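Transcriptional repressor (Vibrio fischeri, PDB 3KV1) probably acts as a transcriptional repressor of the SorC family, the deposited fragment being its putative sugar-binding domain. Local coordinates at residues 121-126 / 168-173. Numbering follows the deposited sequence.
Sequences PAYVND and LGFFTP
Phe170 lies against the backbone of Tyr123 to Asn125, joining two loops of the putative sugar-binding domain of this SorC-family regulator through a CH-pi contact. The evidence is the position of Tyr123 CB, 3.6 Å from the centroid of the Phe170 ring and 15° off its normal, hence over the face. The two rings themselves meet only obliquely, with planes at 42° and centroids 5.8 Å apart, because Tyr123 CG stands anti to its carbonyl carbon (chi1 -57°) and carries the phenol away from Phe170. The CD1 and CE1 atoms of Phe170 run along the main chain: CE1 is 3.4 Å from Tyr123 O, CD1 is 3.7 Å from Val124 C, and Asn125 N sits at the ring edge, near its plane.

Further out, Tyr123 OH is hydrogen-bonded to His164 NE2 and Gln63 NE2; a glycerol, probably from the crystallisation liquor, lies about 4 Å from the Tyr123 side chain and may mark a pocket. Tyr123 O bonds His136 NE2 of the second subunit, placing this loop at the dimer interface. Leading into Phe170, Gly169 closes helix 164-167 in a Schellman motif with positive phi. On the backbone side, Phe170 O accepts a hydrogen bond from Arg209 NH1 and lies 3.7 Å from Asn125 CA.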
loop_
_atom_site.group_PDB
_atom_site.type_symbol
_atom_site.label_atom_id
_atom_site.label_comp_id
_atom_site.label_asym_id
_atom_site.label_seq_id
_atom_site.Cartn_x
_atom_site.Cartn_y
_atom_site.Cartn_z
ATOM N N PRO A 121 -3.757 -5.092 6.667
ATOM C CA PRO A 121 -5.089 -5.315 6.092
ATOM C C PRO A 121 -6.167 -4.507 6.842
ATOM O O PRO A 121 -5.997 -4.172 8.017
ATOM C CB PRO A 121 -5.358 -6.809 6.332
ATOM C CG PRO A 121 -4.284 -7.315 7.201
ATOM C CD PRO A 121 -3.231 -6.242 7.412
ATOM N N ALA A 122 -7.278 -4.261 6.170
ATOM C CA ALA A 122 -8.415 -3.556 6.800
ATOM C C ALA A 122 -9.025 -4.391 7.919
ATOM O O ALA A 122 -9.421 -3.855 8.963
ATOM C CB ALA A 122 -9.489 -3.269 5.753
ATOM N N TYR A 123 -9.102 -5.705 7.711
ATOM C CA TYR A 123 -9.860 -6.599 8.610
ATOM C C TYR A 123 -9.032 -7.756 9.120
ATOM O O TYR A 123 -8.169 -8.271 8.400
ATOM C CB TYR A 123 -11.098 -7.175 7.907
ATOM C CG TYR A 123 -12.012 -6.096 7.392
ATOM C CD1 TYR A 123 -12.601 -5.194 8.264
ATOM C CD2 TYR A 123 -12.264 -5.959 6.035
ATOM C CE1 TYR A 123 -13.433 -4.176 7.809
ATOM C CE2 TYR A 123 -13.101 -4.959 5.563
ATOM C CZ TYR A 123 -13.678 -4.060 6.451
ATOM O OH TYR A 123 -14.520 -3.076 5.978
ATOM N N VAL A 124 -9.303 -8.173 10.358
ATOM C CA VAL A 124 -8.680 -9.375 10.893
ATOM C C VAL A 124 -9.780 -10.160 11.622
ATOM O O VAL A 124 -10.832 -9.614 11.947
ATOM C CB VAL A 124 -7.518 -9.040 11.849
ATOM C CG1 VAL A 124 -6.439 -8.300 11.101
ATOM C CG2 VAL A 124 -7.996 -8.193 13.008
ATOM N N ASN A 125 -9.542 -11.442 11.863
ATOM C CA ASN A 125 -10.571 -12.280 12.470
ATOM C C ASN A 125 -10.495 -12.370 13.998
ATOM O O ASN A 125 -11.249 -13.130 14.622
ATOM C CB ASN A 125 -10.577 -13.674 11.839
ATOM C CG ASN A 125 -9.324 -14.480 12.172
ATOM O OD1 ASN A 125 -9.141 -15.582 11.659
ATOM N ND2 ASN A 125 -8.470 -13.946 13.042
ATOM N N ASP A 126 -9.609 -11.577 14.598
ATOM C CA ASP A 126 -9.343 -11.683 16.036
ATOM C C ASP A 126 -8.700 -10.405 16.568
ATOM O O ASP A 126 -7.720 -9.925 16.014
ATOM C CB ASP A 126 -8.411 -12.866 16.304
ATOM C CG ASP A 126 -7.666 -12.744 17.630
ATOM O OD1 ASP A 126 -8.314 -12.518 18.681
ATOM O OD2 ASP A 126 -6.427 -12.898 17.621
ATOM N N LEU A 168 -16.406 -11.781 3.720
ATOM C CA LEU A 168 -14.979 -12.109 3.616
ATOM C C LEU A 168 -14.466 -13.041 4.726
ATOM O O LEU A 168 -13.304 -13.437 4.716
ATOM C CB LEU A 168 -14.123 -10.836 3.519
ATOM C CG LEU A 168 -14.268 -10.126 2.173
ATOM C CD1 LEU A 168 -13.712 -8.689 2.190
ATOM C CD2 LEU A 168 -13.578 -10.965 1.109
ATOM N N GLY A 169 -15.323 -13.381 5.685
ATOM C CA GLY A 169 -14.988 -14.375 6.692
ATOM C C GLY A 169 -14.326 -13.858 7.961
ATOM O O GLY A 169 -13.785 -14.634 8.758
ATOM N N PHE A 170 -14.372 -12.549 8.176
ATOM C CA PHE A 170 -13.706 -11.988 9.347
ATOM C C PHE A 170 -14.633 -11.907 10.574
ATOM O O PHE A 170 -14.167 -11.739 11.706
ATOM C CB PHE A 170 -13.106 -10.613 9.019
ATOM C CG PHE A 170 -12.050 -10.640 7.924
ATOM C CD1 PHE A 170 -10.764 -11.056 8.207
ATOM C CD2 PHE A 170 -12.344 -10.192 6.634
ATOM C CE1 PHE A 170 -9.778 -11.066 7.214
ATOM C CE2 PHE A 170 -11.372 -10.187 5.644
ATOM C CZ PHE A 170 -10.091 -10.631 5.933
ATOM N N PHE A 171 -15.935 -12.047 10.346
ATOM C CA PHE A 171 -16.934 -11.845 11.398
ATOM C C PHE A 171 -18.115 -12.748 11.022
ATOM O O PHE A 171 -18.465 -12.840 9.847
ATOM C CB PHE A 171 -17.355 -10.373 11.339
ATOM C CG PHE A 171 -17.919 -9.807 12.620
ATOM C CD1 PHE A 171 -17.283 -9.984 13.839
ATOM C CD2 PHE A 171 -19.054 -9.006 12.571
ATOM C CE1 PHE A 171 -17.798 -9.407 14.996
ATOM C CE2 PHE A 171 -19.586 -8.435 13.723
ATOM C CZ PHE A 171 -18.959 -8.630 14.933
ATOM N N THR A 172 -18.742 -13.410 11.989
ATOM C CA THR A 172 -19.868 -14.289 11.661
ATOM C C THR A 172 -21.159 -13.489 11.397
ATOM O O THR A 172 -21.339 -12.402 11.928
ATOM C CB THR A 172 -20.155 -15.349 12.771
ATOM O OG1 THR A 172 -20.715 -14.706 13.916
ATOM C CG2 THR A 172 -18.888 -16.084 13.200
ATOM N N PRO A 173 -22.067 -14.040 10.572
ATOM C CA PRO A 173 -23.393 -13.423 10.406
ATOM C C PRO A 173 -24.069 -13.231 11.769
ATOM O O PRO A 173 -24.697 -12.203 12.027
ATOM C CB PRO A 173 -24.162 -14.468 9.574
ATOM C CG PRO A 173 -23.070 -15.191 8.792
ATOM C CD PRO A 173 -21.877 -15.227 9.716
#